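Local coordinates for protein glycerol dehydrogenase (Schizosaccharomyces pombe, PDB 1TA9) that catalyses the NAD-dependent oxidation of glycerol to dihydroxyacetone for glycerol assimilation and carries a zinc ion in its active site, at residues L436-S439 and H444-D447; R389-L392 and S397-N400; I211-D216 and A297-S302. All blocks are in the same frame, centred on the assembly; numbering follows the deposited sequence.

Contact 1 of 3, residues L436-S439 and H444-D447; sequences LPPS and HLTD
Leu445 reaches across to the Leu436-Pro437-Pro438 backbone and lays its forked end on it. Its CD2 methyl meets CD of the Pro438 ring at 3.6 Å, the two side chains passing at a slant. At the fork, Leu445 CG sits 4.0 Å from Pro437 CA and only loosely against its side chain, 4.4 Å from Pro437 CB. The second methyl, Leu445 CD1, comes up against the Leu436 carbonyl oxygen at 3.7 Å. Leu445 CG lies anti to its own carbonyl carbon (chi1 -69°), which carries the fork closer to the prolines than its CB direction alone would. Pro437 adds a glancing contact with the residue before Leu445, Pro437 CG lying 4.3 Å from His444 CA.

Farther out, Arg330 bonds the carbonyl of Pro437 and, weakly, that of Leu436, so the oxygen beside Leu445 CD1 also has a polar partner. The His444 ring turns from the prolines to helix 223-245 and meets His366 edge-to-face. Both segments belong to the C-terminal tail that follows helix 407-428, here doubled back on itself at the surface. Polar bonds of the same segments go to Arg330 and Arg224, and within the tail from Ser439 to Ser442. With no hydrogen bond between them, the two segments meet by apolar, non-directional van der Waals contact alone, and Leu445 remains an exposed residue.

Contact 2 of 3, residues R389-L392 and S397-N400; sequences RATL and SIHN
His399 NE2 is held by two successive backbone carbonyls, since besides its hydrogen bond to Arg393 O it donates to Leu392 O. The bond to Leu392 O is 3.0 Å long but weak, bent to 133° at the hydrogen, although this oxygen lies in the ring plane at the edge of the imidazole. Two acceptors share one N-H, and together they probably limit how the ring can turn.

Over one face of the same ring lies Ile398 CG2, 4.0 Å above its centre. This methyl is the hub of the apolar contact: it also touches Thr391 O at 3.4 Å and Leu392 CD2 at 3.9 Å. The longer branch of Ile398 starts anti to the backbone N (chi1 -170°) and stays extended, bringing CD1 to within 3.9 Å of Thr391 CG2, the two side chains crossing at about a right angle. Leu392 CD2 thus packs against both Ile398 methyls, while Thr391 turns its OG1 back to Val387 O in its own helix. Shortening Ile398 to an alanine would remove both methyls and would probably open a gap between Thr391, Leu392 and the imidazole, leaving the ring freer to tilt off its two carbonyls.

Ile398 is further enclosed by Ile410 of helix 407-428, Phe405, and Ala313 and Ala316. Helix 381-391 ends here, Leu392 being the first residue to leave helical geometry, and the chain turns back and returns as the 3-10 segment 397-400. The His399 and Ile398 side chains thus pack the turn after helix 381-391 in the helical C-terminal domain of an iron-containing alcohol dehydrogenase, Ile398 lying against the very helix, 313-322, that carries the zinc ligand His315.

Contact 3 of 3, residues I211-D216 and A297-S302; sequences IFIDTD and ANTLMS
Thr299 presses its CG2 methyl against the end of Ile213, 3.5 Å from Ile213 CD1, tighter than usual for two carbons. The two side chains reach toward each other tip to tip, and Ile213 CD1 also brushes Thr299 OG1 at 3.7 Å. Ile211, two residues back on the strand and pointing the same way, adds its CG2 at 4.1 Å from Thr299 CG2, its side chain running past in the opposite direction. Thr299 OG1 lies beside the backbone N (chi1 -39°, off the usual -60°), which leaves CG2 roughly anti to that N and turned to the strand, while OG1 bonds back to Val295 O.

The helix around Thr299 is locally wider: Ser302 N bonds Ala297 O at 2.8 Å, a pi-type turn. At the C-terminal end of the strand Asp214 N-caps helix 215-220, its OD2 accepting from Asp216 N at 2.9 Å.

The contact joins the parallel sheet of the N-terminal nucleotide-binding domain to helix 289-307 of the helical domain. Asn298 ND2 bonds Ala179 O, at the probable NAD site, and Ser302 OG bonds Asp182 OD2, of the potassium site. Strand 210-214 runs between strands 71-75 and 172-176, and Tyr72 touches Ile211, Ile213 and Thr299. Helix 289-307 packs on the sheet through Thr299 and touches helices 223-245 and 258-284, while its Leu300 packs on Phe66 of the second subunit.

Overall arrangement
Contact 3 is the buried one, its centre about 11 Å from that of the chain, and joins the two domains, sheet to helix, over a long sequence separation. Contacts 1 and 2 are local turn-backs, their centres about 20 and 19 Å from that of the chain: contact 2 partly buried among helices, contact 1 on the surface in the C-terminal tail. Contacts 2 and 3 lie on opposite sides of the chain's centre, and none of the three touches another. Methyl packing is common to all, but contact 2 alone adds a hydrogen bond across its segments. Helix 223-245 is touched by side chains of both contact 1 and contact 3, while helix 407-428 packs on contact 2 and leads into the tail of contact 1.

Contact 1 of 3, residues L436-S439 and H444-D447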
ATOM      1  N   LEU B 436     -15.555 -35.770 -19.724  1.00 14.01           N
ATOM      2  CA  LEU B 436     -14.671 -36.477 -20.645  1.00 14.05           C
ATOM      3  C   LEU B 436     -15.331 -36.969 -21.939  1.00 14.22           C
ATOM      4  O   LEU B 436     -16.257 -37.780 -21.906  1.00 14.11           O
ATOM      5  CB  LEU B 436     -14.030 -37.661 -19.912  1.00 13.93           C
ATOM      6  CG  LEU B 436     -12.925 -38.442 -20.621  1.00 14.06           C
ATOM      7  CD1 LEU B 436     -11.734 -37.524 -20.879  1.00 13.93           C
ATOM      8  CD2 LEU B 436     -12.509 -39.628 -19.753  1.00 13.72           C
ATOM      9  N   PRO B 437     -14.858 -36.476 -23.097  1.00 14.40           N
ATOM     10  CA  PRO B 437     -15.404 -36.873 -24.404  1.00 14.86           C
ATOM     11  C   PRO B 437     -15.043 -38.324 -24.755  1.00 15.38           C
ATOM     12  O   PRO B 437     -14.234 -38.956 -24.067  1.00 15.21           O
ATOM     13  CB  PRO B 437     -14.763 -35.871 -25.364  1.00 14.55           C
ATOM     14  CG  PRO B 437     -14.534 -34.661 -24.490  1.00 14.56           C
ATOM     15  CD  PRO B 437     -13.989 -35.296 -23.239  1.00 14.44           C
ATOM     16  N   PRO B 438     -15.632 -38.863 -25.840  1.00 16.16           N
ATOM     17  CA  PRO B 438     -15.398 -40.239 -26.306  1.00 16.68           C
ATOM     18  C   PRO B 438     -13.940 -40.604 -26.570  1.00 17.17           C
ATOM     19  O   PRO B 438     -13.520 -41.733 -26.312  1.00 17.20           O
ATOM     20  CB  PRO B 438     -16.243 -40.320 -27.578  1.00 16.51           C
ATOM     21  CG  PRO B 438     -17.346 -39.350 -27.323  1.00 16.65           C
ATOM     22  CD  PRO B 438     -16.611 -38.186 -26.707  1.00 16.09           C
ATOM     23  N   SER B 439     -13.169 -39.662 -27.103  1.00 18.02           N
ATOM     24  CA  SER B 439     -11.758 -39.918 -27.390  1.00 18.67           C
ATOM     25  C   SER B 439     -10.917 -38.680 -27.114  1.00 18.98           C
ATOM     26  O   SER B 439     -11.451 -37.584 -26.945  1.00 18.68           O
ATOM     27  CB  SER B 439     -11.574 -40.331 -28.849  1.00 18.96           C
ATOM     28  OG  SER B 439     -11.742 -39.220 -29.707  1.00 20.14           O
ATOM     29  N   HIS B 444     -15.460 -31.006 -27.286  1.00 17.65           N
ATOM     30  CA  HIS B 444     -16.253 -31.093 -26.068  1.00 17.35           C
ATOM     31  C   HIS B 444     -17.602 -31.725 -26.413  1.00 17.58           C
ATOM     32  O   HIS B 444     -18.077 -31.606 -27.544  1.00 16.84           O
ATOM     33  CB  HIS B 444     -16.505 -29.705 -25.484  1.00 17.06           C
ATOM     34  CG  HIS B 444     -15.299 -29.073 -24.863  1.00 16.75           C
ATOM     35  ND1 HIS B 444     -14.825 -27.839 -25.249  1.00 16.70           N
ATOM     36  CD2 HIS B 444     -14.491 -29.491 -23.860  1.00 16.68           C
ATOM     37  CE1 HIS B 444     -13.778 -27.521 -24.509  1.00 16.63           C
ATOM     38  NE2 HIS B 444     -13.555 -28.507 -23.658  1.00 16.27           N
ATOM     39  N   LEU B 445     -18.214 -32.383 -25.436  1.00 17.71           N
ATOM     40  CA  LEU B 445     -19.516 -33.006 -25.632  1.00 18.36           C
ATOM     41  C   LEU B 445     -20.579 -31.929 -25.812  1.00 19.01           C
ATOM     42  O   LEU B 445     -21.590 -32.140 -26.481  1.00 19.27           O
ATOM     43  CB  LEU B 445     -19.862 -33.883 -24.427  1.00 18.05           C
ATOM     44  CG  LEU B 445     -19.000 -35.139 -24.293  1.00 17.62           C
ATOM     45  CD1 LEU B 445     -19.275 -35.833 -22.970  1.00 17.58           C
ATOM     46  CD2 LEU B 445     -19.290 -36.067 -25.468  1.00 17.60           C
ATOM     47  N   THR B 446     -20.336 -30.769 -25.215  1.00 19.68           N
ATOM     48  CA  THR B 446     -21.265 -29.649 -25.297  1.00 20.53           C
ATOM     49  C   THR B 446     -20.519 -28.349 -25.593  1.00 20.93           C
ATOM     50  O   THR B 446     -19.313 -28.249 -25.370  1.00 21.02           O
ATOM     51  CB  THR B 446     -22.051 -29.483 -23.975  1.00 20.64           C
ATOM     52  OG1 THR B 446     -21.127 -29.334 -22.887  1.00 21.05           O
ATOM     53  CG2 THR B 446     -22.925 -30.701 -23.715  1.00 20.86           C
ATOM     54  N   ASP B 447     -21.246 -27.359 -26.097  1.00 21.27           N
ATOM     55  CA  ASP B 447     -20.674 -26.056 -26.425  1.00 21.73           C
ATOM     56  C   ASP B 447     -20.460 -25.262 -25.134  1.00 21.57           C
ATOM     57  O   ASP B 447     -21.419 -24.970 -24.422  1.00 21.50           O
ATOM     58  CB  ASP B 447     -21.638 -25.306 -27.350  1.00 22.61           C
ATOM     59  CG  ASP B 447     -21.158 -23.910 -27.699  1.00 23.17           C
ATOM     60  OD1 ASP B 447     -21.978 -23.125 -28.222  1.00 23.86           O
ATOM     61  OD2 ASP B 447     -19.975 -23.595 -27.460  1.00 23.62           O
TER

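Contact 2 of 3, residues R389-L392 and S397-N400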
ATOM      1  N   ARG B 389       4.440 -45.133  -7.779  1.00 17.01           N
ATOM      2  CA  ARG B 389       5.657 -45.843  -8.133  1.00 17.02           C
ATOM      3  C   ARG B 389       6.133 -45.417  -9.520  1.00 16.91           C
ATOM      4  O   ARG B 389       7.324 -45.194  -9.734  1.00 17.13           O
ATOM      5  CB  ARG B 389       5.427 -47.361  -8.091  1.00 17.55           C
ATOM      6  CG  ARG B 389       5.329 -47.945  -6.680  1.00 17.94           C
ATOM      7  CD  ARG B 389       5.459 -49.469  -6.699  1.00 18.94           C
ATOM      8  NE  ARG B 389       4.273 -50.126  -7.239  1.00 19.43           N
ATOM      9  CZ  ARG B 389       3.167 -50.361  -6.540  1.00 19.99           C
ATOM     10  NH1 ARG B 389       3.094 -49.999  -5.266  1.00 20.57           N
ATOM     11  NH2 ARG B 389       2.129 -50.948  -7.116  1.00 20.66           N
ATOM     12  N   ALA B 390       5.204 -45.299 -10.463  1.00 16.51           N
ATOM     13  CA  ALA B 390       5.556 -44.889 -11.824  1.00 16.25           C
ATOM     14  C   ALA B 390       6.105 -43.465 -11.821  1.00 16.17           C
ATOM     15  O   ALA B 390       7.062 -43.147 -12.527  1.00 16.14           O
ATOM     16  CB  ALA B 390       4.327 -44.969 -12.730  1.00 16.18           C
ATOM     17  N   THR B 391       5.485 -42.609 -11.019  1.00 16.02           N
ATOM     18  CA  THR B 391       5.895 -41.215 -10.909  1.00 16.23           C
ATOM     19  C   THR B 391       7.321 -41.074 -10.385  1.00 16.56           C
ATOM     20  O   THR B 391       8.068 -40.194 -10.814  1.00 16.01           O
ATOM     21  CB  THR B 391       4.955 -40.449  -9.958  1.00 16.08           C
ATOM     22  OG1 THR B 391       3.620 -40.481 -10.480  1.00 16.27           O
ATOM     23  CG2 THR B 391       5.405 -39.000  -9.798  1.00 15.95           C
ATOM     24  N   LEU B 392       7.698 -41.956  -9.466  1.00 17.11           N
ATOM     25  CA  LEU B 392       9.017 -41.889  -8.850  1.00 18.09           C
ATOM     26  C   LEU B 392      10.139 -42.690  -9.509  1.00 18.90           C
ATOM     27  O   LEU B 392      11.206 -42.858  -8.915  1.00 18.63           O
ATOM     28  CB  LEU B 392       8.900 -42.275  -7.372  1.00 18.05           C
ATOM     29  CG  LEU B 392       8.076 -41.284  -6.537  1.00 18.09           C
ATOM     30  CD1 LEU B 392       7.667 -41.919  -5.217  1.00 18.22           C
ATOM     31  CD2 LEU B 392       8.886 -40.014  -6.303  1.00 18.05           C
ATOM     32  N   SER B 397      11.195 -36.623 -13.950  1.00 17.75           N
ATOM     33  CA  SER B 397      11.531 -35.238 -13.646  1.00 16.99           C
ATOM     34  C   SER B 397      11.246 -34.813 -12.207  1.00 16.57           C
ATOM     35  O   SER B 397      11.735 -33.777 -11.761  1.00 16.25           O
ATOM     36  CB  SER B 397      10.793 -34.302 -14.610  1.00 16.84           C
ATOM     37  OG  SER B 397       9.389 -34.481 -14.525  1.00 16.69           O
ATOM     38  N   ILE B 398      10.463 -35.603 -11.478  1.00 15.92           N
ATOM     39  CA  ILE B 398      10.143 -35.241 -10.101  1.00 15.50           C
ATOM     40  C   ILE B 398      11.408 -35.186  -9.233  1.00 15.40           C
ATOM     41  O   ILE B 398      11.447 -34.488  -8.222  1.00 15.17           O
ATOM     42  CB  ILE B 398       9.112 -36.228  -9.488  1.00 15.51           C
ATOM     43  CG1 ILE B 398       8.614 -35.693  -8.145  1.00 15.58           C
ATOM     44  CG2 ILE B 398       9.737 -37.611  -9.303  1.00 15.46           C
ATOM     45  CD1 ILE B 398       7.396 -36.419  -7.621  1.00 15.44           C
ATOM     46  N   HIS B 399      12.449 -35.897  -9.650  1.00 15.16           N
ATOM     47  CA  HIS B 399      13.693 -35.917  -8.890  1.00 15.32           C
ATOM     48  C   HIS B 399      14.480 -34.610  -8.962  1.00 15.17           C
ATOM     49  O   HIS B 399      15.498 -34.460  -8.286  1.00 15.21           O
ATOM     50  CB  HIS B 399      14.550 -37.095  -9.349  1.00 15.79           C
ATOM     51  CG  HIS B 399      13.870 -38.417  -9.177  1.00 16.36           C
ATOM     52  ND1 HIS B 399      13.518 -38.913  -7.941  1.00 16.87           N
ATOM     53  CD2 HIS B 399      13.418 -39.313 -10.085  1.00 16.65           C
ATOM     54  CE1 HIS B 399      12.877 -40.058  -8.095  1.00 16.84           C
ATOM     55  NE2 HIS B 399      12.802 -40.322  -9.387  1.00 16.80           N
ATOM     56  N   ASN B 400      14.014 -33.662  -9.776  1.00 15.09           N
ATOM     57  CA  ASN B 400      14.684 -32.363  -9.875  1.00 15.12           C
ATOM     58  C   ASN B 400      14.331 -31.525  -8.650  1.00 14.82           C
ATOM     59  O   ASN B 400      15.023 -30.561  -8.326  1.00 14.87           O
ATOM     60  CB  ASN B 400      14.258 -31.603 -11.142  1.00 15.46           C
ATOM     61  CG  ASN B 400      14.843 -32.199 -12.409  1.00 16.12           C
ATOM     62  OD1 ASN B 400      15.990 -32.641 -12.425  1.00 15.99           O
ATOM     63  ND2 ASN B 400      14.059 -32.197 -13.485  1.00 16.30           N
TER

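Contact 3 of 3, residues I211-D216 and A297-S302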
ATOM      1  N   ILE B 211       9.548 -23.148 -35.884  1.00 13.04           N
ATOM      2  CA  ILE B 211       8.217 -23.543 -35.430  1.00 12.78           C
ATOM      3  C   ILE B 211       7.357 -22.549 -36.208  1.00 12.80           C
ATOM      4  O   ILE B 211       7.500 -21.337 -36.054  1.00 12.42           O
ATOM      5  CB  ILE B 211       8.033 -23.375 -33.908  1.00 12.69           C
ATOM      6  CG1 ILE B 211       8.564 -24.612 -33.164  1.00 12.81           C
ATOM      7  CG2 ILE B 211       6.550 -23.278 -33.582  1.00 12.21           C
ATOM      8  CD1 ILE B 211       9.955 -25.059 -33.548  1.00 12.82           C
ATOM      9  N   PHE B 212       6.484 -23.077 -37.057  1.00 13.07           N
ATOM     10  CA  PHE B 212       5.654 -22.275 -37.954  1.00 13.37           C
ATOM     11  C   PHE B 212       4.184 -22.545 -37.654  1.00 13.67           C
ATOM     12  O   PHE B 212       3.706 -23.667 -37.822  1.00 13.44           O
ATOM     13  CB  PHE B 212       6.028 -22.687 -39.387  1.00 13.93           C
ATOM     14  CG  PHE B 212       5.455 -21.813 -40.468  1.00 14.29           C
ATOM     15  CD1 PHE B 212       5.287 -20.449 -40.283  1.00 14.66           C
ATOM     16  CD2 PHE B 212       5.142 -22.364 -41.708  1.00 14.39           C
ATOM     17  CE1 PHE B 212       4.813 -19.642 -41.323  1.00 15.03           C
ATOM     18  CE2 PHE B 212       4.671 -21.570 -42.747  1.00 14.97           C
ATOM     19  CZ  PHE B 212       4.506 -20.205 -42.554  1.00 14.75           C
ATOM     20  N   ILE B 213       3.473 -21.512 -37.211  1.00 13.65           N
ATOM     21  CA  ILE B 213       2.067 -21.661 -36.838  1.00 14.11           C
ATOM     22  C   ILE B 213       1.112 -20.755 -37.595  1.00 13.93           C
ATOM     23  O   ILE B 213       1.292 -19.537 -37.622  1.00 14.23           O
ATOM     24  CB  ILE B 213       1.866 -21.364 -35.332  1.00 14.49           C
ATOM     25  CG1 ILE B 213       2.805 -22.230 -34.497  1.00 15.25           C
ATOM     26  CG2 ILE B 213       0.406 -21.612 -34.933  1.00 14.85           C
ATOM     27  CD1 ILE B 213       2.777 -21.899 -33.019  1.00 15.86           C
ATOM     28  N   ASP B 214       0.087 -21.352 -38.199  1.00 13.40           N
ATOM     29  CA  ASP B 214      -0.926 -20.586 -38.915  1.00 13.08           C
ATOM     30  C   ASP B 214      -2.115 -20.518 -37.957  1.00 12.70           C
ATOM     31  O   ASP B 214      -2.782 -21.520 -37.704  1.00 12.55           O
ATOM     32  CB  ASP B 214      -1.310 -21.293 -40.220  1.00 13.27           C
ATOM     33  CG  ASP B 214      -2.308 -20.496 -41.052  1.00 13.82           C
ATOM     34  OD1 ASP B 214      -2.232 -20.563 -42.300  1.00 13.91           O
ATOM     35  OD2 ASP B 214      -3.176 -19.813 -40.466  1.00 13.81           O
ATOM     36  N   THR B 215      -2.368 -19.334 -37.411  1.00 12.37           N
ATOM     37  CA  THR B 215      -3.443 -19.170 -36.444  1.00 12.23           C
ATOM     38  C   THR B 215      -4.863 -19.300 -36.996  1.00 12.10           C
ATOM     39  O   THR B 215      -5.821 -19.389 -36.226  1.00 11.56           O
ATOM     40  CB  THR B 215      -3.287 -17.846 -35.684  1.00 12.36           C
ATOM     41  OG1 THR B 215      -3.113 -16.773 -36.614  1.00 12.64           O
ATOM     42  CG2 THR B 215      -2.066 -17.913 -34.767  1.00 12.56           C
ATOM     43  N   ASP B 216      -5.012 -19.318 -38.318  1.00 11.98           N
ATOM     44  CA  ASP B 216      -6.346 -19.493 -38.885  1.00 12.14           C
ATOM     45  C   ASP B 216      -6.696 -20.964 -38.703  1.00 12.13           C
ATOM     46  O   ASP B 216      -7.856 -21.329 -38.499  1.00 12.19           O
ATOM     47  CB  ASP B 216      -6.379 -19.120 -40.366  1.00 12.42           C
ATOM     48  CG  ASP B 216      -7.791 -19.113 -40.926  1.00 13.06           C
ATOM     49  OD1 ASP B 216      -8.159 -20.064 -41.648  1.00 13.44           O
ATOM     50  OD2 ASP B 216      -8.540 -18.158 -40.629  1.00 13.53           O
ATOM     51  N   ALA B 297       1.789 -18.061 -25.859  1.00  9.58           N
ATOM     52  CA  ALA B 297       2.068 -18.565 -24.517  1.00  9.87           C
ATOM     53  C   ALA B 297       2.104 -20.093 -24.489  1.00  9.91           C
ATOM     54  O   ALA B 297       2.982 -20.696 -23.868  1.00  9.83           O
ATOM     55  CB  ALA B 297       1.018 -18.052 -23.535  1.00  9.95           C
ATOM     56  N   ASN B 298       1.149 -20.713 -25.172  1.00  9.90           N
ATOM     57  CA  ASN B 298       1.059 -22.167 -25.219  1.00 10.36           C
ATOM     58  C   ASN B 298       2.196 -22.821 -25.990  1.00 10.44           C
ATOM     59  O   ASN B 298       2.571 -23.958 -25.708  1.00 10.65           O
ATOM     60  CB  ASN B 298      -0.258 -22.597 -25.880  1.00 10.47           C
ATOM     61  CG  ASN B 298      -1.453 -22.450 -24.963  1.00 10.84           C
ATOM     62  OD1 ASN B 298      -1.351 -21.896 -23.870  1.00 11.19           O
ATOM     63  ND2 ASN B 298      -2.600 -22.946 -25.411  1.00 10.57           N
ATOM     64  N   THR B 299       2.730 -22.107 -26.971  1.00 10.64           N
ATOM     65  CA  THR B 299       3.776 -22.660 -27.823  1.00 10.86           C
ATOM     66  C   THR B 299       5.182 -22.148 -27.547  1.00 10.86           C
ATOM     67  O   THR B 299       6.036 -22.896 -27.074  1.00 11.15           O
ATOM     68  CB  THR B 299       3.434 -22.404 -29.304  1.00 10.89           C
ATOM     69  OG1 THR B 299       2.023 -22.591 -29.500  1.00 11.63           O
ATOM     70  CG2 THR B 299       4.180 -23.383 -30.202  1.00 10.96           C
ATOM     71  N   LEU B 300       5.428 -20.877 -27.841  1.00 10.60           N
ATOM     72  CA  LEU B 300       6.757 -20.305 -27.632  1.00 10.79           C
ATOM     73  C   LEU B 300       7.155 -20.140 -26.168  1.00 10.96           C
ATOM     74  O   LEU B 300       8.184 -20.670 -25.736  1.00 11.17           O
ATOM     75  CB  LEU B 300       6.868 -18.947 -28.334  1.00 10.68           C
ATOM     76  CG  LEU B 300       8.203 -18.202 -28.214  1.00 10.86           C
ATOM     77  CD1 LEU B 300       9.313 -18.988 -28.902  1.00 10.85           C
ATOM     78  CD2 LEU B 300       8.064 -16.824 -28.839  1.00 10.82           C
ATOM     79  N   MET B 301       6.348 -19.414 -25.400  1.00 10.87           N
ATOM     80  CA  MET B 301       6.672 -19.176 -23.996  1.00 11.30           C
ATOM     81  C   MET B 301       6.741 -20.451 -23.164  1.00 11.42           C
ATOM     82  O   MET B 301       7.728 -20.705 -22.468  1.00 11.23           O
ATOM     83  CB  MET B 301       5.664 -18.207 -23.378  1.00 11.56           C
ATOM     84  CG  MET B 301       5.664 -16.823 -24.011  1.00 12.50           C
ATOM     85  SD  MET B 301       4.432 -15.781 -23.227  1.00 13.57           S
ATOM     86  CE  MET B 301       3.415 -15.260 -24.648  1.00 12.81           C
ATOM     87  N   SER B 302       5.693 -21.258 -23.222  1.00 11.45           N
ATOM     88  CA  SER B 302       5.697 -22.488 -22.454  1.00 11.88           C
ATOM     89  C   SER B 302       6.851 -23.388 -22.908  1.00 12.18           C
ATOM     90  O   SER B 302       7.521 -24.015 -22.087  1.00 12.33           O
ATOM     91  CB  SER B 302       4.359 -23.204 -22.611  1.00 12.04           C
ATOM     92  OG  SER B 302       4.267 -24.273 -21.690  1.00 12.46           O
TER